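Local atomic coordinates of putative silent information regulator 2 (Leishmania infantum, PDB entry 5OL0), a protein that probably uses NAD+ to remove acetyl groups from lysine side chains of proteins, as a class I sirtuin that carries a structural zinc ion. Residues Leu95-Gly100 / Gln126-Leu131; Glu144-Phe149 / Met221-Phe226. All blocks are in the same frame, centred on the assembly; numbering follows the deposited sequence.

Interaction 1: Leu95-Gly100 / Gln126-Leu131; sequences LNLWPG and QNIDGL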
# COMPACT_ATOMS: atom_id res chain seq x y z
N LEU A 95 -11.40 -12.01 4.21
CA LEU A 95 -10.65 -11.15 3.31
C LEU A 95 -9.89 -11.88 2.24
O LEU A 95 -9.60 -11.28 1.23
CB LEU A 95 -9.71 -10.27 4.08
CG LEU A 95 -10.38 -9.12 4.83
CD1 LEU A 95 -9.45 -8.69 5.94
CD2 LEU A 95 -10.69 -7.94 3.92
N ASN A 96 -9.51 -13.14 2.50
CA ASN A 96 -8.84 -14.00 1.51
C ASN A 96 -7.48 -13.45 1.06
O ASN A 96 -7.15 -13.52 -0.09
CB ASN A 96 -9.78 -14.23 0.29
CG ASN A 96 -10.57 -15.49 0.44
OD1 ASN A 96 -10.05 -16.50 0.91
ND2 ASN A 96 -11.85 -15.44 0.06
N LEU A 97 -6.74 -12.86 1.99
CA LEU A 97 -5.49 -12.18 1.66
C LEU A 97 -4.29 -13.10 1.62
O LEU A 97 -3.18 -12.62 1.43
CB LEU A 97 -5.23 -11.04 2.67
CG LEU A 97 -6.29 -9.94 2.51
CD1 LEU A 97 -6.15 -8.88 3.59
CD2 LEU A 97 -6.23 -9.31 1.16
N TRP A 98 -4.51 -14.40 1.80
CA TRP A 98 -3.44 -15.42 1.77
C TRP A 98 -2.85 -15.35 0.39
O TRP A 98 -3.61 -15.26 -0.57
CB TRP A 98 -4.02 -16.85 1.99
CG TRP A 98 -4.95 -16.89 3.13
CD1 TRP A 98 -6.31 -16.92 3.05
CD2 TRP A 98 -4.63 -16.76 4.54
NE1 TRP A 98 -6.84 -16.92 4.29
CE2 TRP A 98 -5.86 -16.75 5.22
CE3 TRP A 98 -3.43 -16.67 5.27
CZ2 TRP A 98 -5.95 -16.70 6.63
CZ3 TRP A 98 -3.50 -16.61 6.67
CH2 TRP A 98 -4.76 -16.61 7.33
N PRO A 99 -1.50 -15.36 0.27
CA PRO A 99 -0.93 -15.23 -1.09
C PRO A 99 -1.36 -16.35 -2.02
O PRO A 99 -1.47 -17.52 -1.61
CB PRO A 99 0.60 -15.28 -0.86
CG PRO A 99 0.79 -15.80 0.52
CD PRO A 99 -0.42 -15.34 1.29
N GLY A 100 -1.67 -15.96 -3.25
CA GLY A 100 -1.99 -16.87 -4.30
C GLY A 100 -3.45 -16.81 -4.68
O GLY A 100 -3.83 -17.49 -5.65
N GLN A 126 1.17 0.36 1.92
CA GLN A 126 0.45 0.16 3.14
C GLN A 126 -0.58 -0.98 3.01
O GLN A 126 -1.18 -1.36 3.99
CB GLN A 126 -0.22 1.46 3.59
CG GLN A 126 -1.25 2.11 2.72
CD GLN A 126 -1.73 3.41 3.35
OE1 GLN A 126 -2.06 3.47 4.51
NE2 GLN A 126 -1.75 4.42 2.61
N ASN A 127 -0.69 -1.58 1.83
CA ASN A 127 -1.57 -2.71 1.63
C ASN A 127 -0.94 -3.98 2.24
O ASN A 127 0.32 -4.12 2.38
CB ASN A 127 -1.86 -2.91 0.14
CG ASN A 127 -2.71 -1.82 -0.45
OD1 ASN A 127 -3.41 -1.06 0.27
ND2 ASN A 127 -2.73 -1.76 -1.81
N ILE A 128 -1.81 -4.91 2.61
CA ILE A 128 -1.36 -6.16 3.23
C ILE A 128 -1.68 -7.32 2.33
O ILE A 128 -1.73 -8.45 2.78
CB ILE A 128 -1.96 -6.29 4.63
CG1 ILE A 128 -3.50 -6.41 4.61
CG2 ILE A 128 -1.54 -5.09 5.44
CD1 ILE A 128 -4.09 -6.43 6.02
N ASP A 129 -1.86 -7.04 1.04
CA ASP A 129 -2.30 -8.06 0.10
C ASP A 129 -1.17 -8.77 -0.62
O ASP A 129 -1.43 -9.62 -1.42
CB ASP A 129 -3.34 -7.47 -0.87
CG ASP A 129 -2.83 -6.22 -1.65
OD1 ASP A 129 -1.60 -6.12 -1.91
OD2 ASP A 129 -3.69 -5.34 -2.01
N GLY A 130 0.09 -8.35 -0.43
CA GLY A 130 1.21 -8.94 -1.15
C GLY A 130 1.23 -8.83 -2.69
O GLY A 130 2.04 -9.47 -3.37
N LEU A 131 0.40 -7.98 -3.27
CA LEU A 131 0.39 -7.90 -4.72
C LEU A 131 1.57 -7.25 -5.41
O LEU A 131 1.81 -7.52 -6.56
CB LEU A 131 -0.90 -7.28 -5.22
CG LEU A 131 -2.12 -8.06 -4.79
CD1 LEU A 131 -3.42 -7.36 -5.17
CD2 LEU A 131 -2.11 -9.49 -5.33
O HOH W 1 -1.18 -10.80 2.02

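Interaction 2: Glu144-Phe149 / Met221-Phe226; sequences EAHGSF and MQVHPF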
# COMPACT_ATOMS: atom_id res chain seq x y z
N GLU A 144 6.92 -3.59 2.43
CA GLU A 144 5.58 -3.93 2.95
C GLU A 144 5.50 -3.30 4.29
O GLU A 144 5.75 -3.96 5.27
CB GLU A 144 5.41 -5.47 3.04
CG GLU A 144 5.14 -6.06 1.66
CD GLU A 144 5.08 -7.58 1.55
OE1 GLU A 144 5.81 -8.24 2.29
OE2 GLU A 144 4.35 -8.11 0.68
N ALA A 145 5.15 -2.00 4.34
CA ALA A 145 5.25 -1.27 5.58
C ALA A 145 4.31 -1.73 6.71
O ALA A 145 4.58 -1.44 7.88
CB ALA A 145 5.03 0.21 5.32
N HIS A 146 3.23 -2.41 6.35
CA HIS A 146 2.27 -2.98 7.27
C HIS A 146 2.19 -4.48 7.22
O HIS A 146 1.19 -5.04 7.62
CB HIS A 146 0.89 -2.42 6.99
CG HIS A 146 0.80 -0.95 7.28
ND1 HIS A 146 -0.19 -0.15 6.77
CD2 HIS A 146 1.59 -0.15 8.03
CE1 HIS A 146 0.01 1.09 7.16
NE2 HIS A 146 1.09 1.12 7.93
N GLY A 147 3.24 -5.09 6.73
CA GLY A 147 3.34 -6.55 6.60
C GLY A 147 2.40 -7.15 5.61
O GLY A 147 1.99 -6.48 4.66
N SER A 148 2.05 -8.42 5.84
CA SER A 148 1.18 -9.21 4.95
C SER A 148 0.89 -10.57 5.57
O SER A 148 1.38 -10.89 6.70
CB SER A 148 1.88 -9.46 3.59
OG SER A 148 2.83 -10.54 3.69
N PHE A 149 0.09 -11.36 4.82
CA PHE A 149 -0.32 -12.74 5.22
C PHE A 149 0.64 -13.84 4.78
O PHE A 149 0.28 -15.05 4.70
CB PHE A 149 -1.73 -13.04 4.74
CG PHE A 149 -2.82 -12.36 5.54
CD1 PHE A 149 -2.92 -10.97 5.58
CD2 PHE A 149 -3.76 -13.10 6.23
CE1 PHE A 149 -3.92 -10.35 6.34
CE2 PHE A 149 -4.73 -12.50 7.01
CZ PHE A 149 -4.82 -11.11 7.06
N MET A 221 -3.22 8.79 3.53
CA MET A 221 -2.65 9.84 4.40
C MET A 221 -3.18 9.87 5.81
O MET A 221 -2.91 10.81 6.51
CB MET A 221 -2.89 11.28 3.86
CG MET A 221 -2.42 11.56 2.45
SD MET A 221 -0.63 11.39 2.35
CE MET A 221 -0.00 12.76 3.38
N GLN A 222 -3.97 8.91 6.26
CA GLN A 222 -4.47 9.00 7.62
C GLN A 222 -3.91 7.93 8.53
O GLN A 222 -4.31 7.87 9.69
CB GLN A 222 -6.01 9.00 7.62
CG GLN A 222 -6.54 10.15 6.76
CD GLN A 222 -7.99 10.47 6.99
OE1 GLN A 222 -8.84 9.63 6.76
NE2 GLN A 222 -8.28 11.71 7.44
N VAL A 223 -2.99 7.09 8.03
CA VAL A 223 -2.28 6.10 8.86
C VAL A 223 -0.79 6.41 8.98
O VAL A 223 -0.09 6.55 7.96
CB VAL A 223 -2.50 4.68 8.30
CG1 VAL A 223 -1.73 3.68 9.13
CG2 VAL A 223 -3.98 4.35 8.31
N HIS A 224 -0.29 6.49 10.21
CA HIS A 224 1.01 7.02 10.52
C HIS A 224 1.83 5.95 11.14
O HIS A 224 1.26 5.06 11.73
CB HIS A 224 0.83 8.22 11.48
CG HIS A 224 -0.16 9.21 10.99
ND1 HIS A 224 0.07 9.97 9.87
CD2 HIS A 224 -1.41 9.51 11.42
CE1 HIS A 224 -1.01 10.69 9.62
NE2 HIS A 224 -1.91 10.44 10.55
N PRO A 225 3.16 5.98 10.98
CA PRO A 225 3.93 7.00 10.30
C PRO A 225 4.05 6.94 8.73
O PRO A 225 4.72 7.78 8.13
CB PRO A 225 5.31 6.85 10.94
CG PRO A 225 5.43 5.40 11.25
CD PRO A 225 4.03 4.95 11.59
N PHE A 226 3.40 5.98 8.09
CA PHE A 226 3.38 5.82 6.65
C PHE A 226 3.10 7.12 5.92
O PHE A 226 3.80 7.46 4.97
CB PHE A 226 2.33 4.77 6.20
CG PHE A 226 2.43 4.41 4.73
CD1 PHE A 226 3.30 3.37 4.31
CD2 PHE A 226 1.78 5.16 3.75
CE1 PHE A 226 3.42 3.05 2.95
CE2 PHE A 226 1.90 4.83 2.39
CZ PHE A 226 2.71 3.77 1.99
O HOH W 2 1.86 3.60 9.20

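Interaction 1: Leu95-Gly100 / Gln126-Leu131
L97 is the one residue of 95-100 that packs on I128 and D129, in the QNID motif that sirtuins carry at the end of the Rossmann-fold strand 120-125 and that probably binds NAD+. After helix 85-95, N96 is the first residue to leave helical backbone angles, with positive phi, and L97 follows with its side chain directed at the motif. CG stands anti to the carbonyl carbon (chi1 -67°), and the two methyls beyond it meet different neighbours. CD1 lies against the outer arm of I128, 3.8 Å from I128 CG1, while CD2 meets the aliphatic part of D129, 4.0 Å from D129 CB. The flank of L97 continues onto the ring of F149. No direct hydrogen bond crosses the contact; instead one water donates both to L97 O (2.8 Å) and to I128 O. The next residue, W98, points away from 126-131, and its indole meets F149 and Y167 edge-to-face.

Opposite L97, D129 offers CB to the apolar contact, and its carboxylate is committed to polar bonds. D129 OD2 takes a hydrogen bond with S45 OG, and D129 OD1 closes an Asx turn by accepting from L131 N at 3.1 Å, from above the carboxylate plane.

Interaction 2: Glu144-Phe149 / Met221-Phe226
The imidazole of H146 and the phenyl ring of F226 lie obliquely to each other, their centroids 6.0 Å apart and their planes at 53°, so they form neither a stack nor a T. A145 CB sits at the edge of the F226 ring, near its plane and 3.7 Å from F226 CD1. V223 CG1 approaches the imidazole obliquely, 3.7 Å from H146 CE1, and a water lies in the plane of that ring at its NE2 edge. F226 reaches across because its CG stands anti to the backbone N (chi1 -171°).

The first segment makes a type I turn from E144 to G147, closed by G147 N to E144 O, that places A145 and H146 side by side against the loop 221-226. H146 is the probable proton acceptor of the sirtuin active site, and both H146 and V223 pack on the modified side chain of the bound peptide, to which the backbone of H224 is hydrogen-bonded.

The imidazole is held at both nitrogens: ND1 is hydrogen-bonded to Q126 O, NE2 is hydrogen-bonded to the water (2.9 Å), and the same water accepts from F226 N (3.0 Å). With V223 packed obliquely against the ring and both nitrogens bonded, the rotation of the imidazole is probably fixed beside the modified side chain of the peptide.

Overall arrangement
Interaction 2 is the more buried of the two, with three of its four touching residues buried and nearer the centre of the molecule; interaction 1 is partly buried, with L97 alone buried among its three. Each is essentially apolar, with one water joining its segments, but the water of interaction 1 bridges two carbonyl oxygens, that of interaction 2 a histidine nitrogen and a backbone N-H. They meet directly: 126-131 touches 144-149 through the bond already made by H146 ND1, and I128 CG2 packs on H146 O. Segments 95-100 and 144-149 also touch through P99 CD against F149 O. The probable NAD+ site thus adjoins the peptide-binding side around H146.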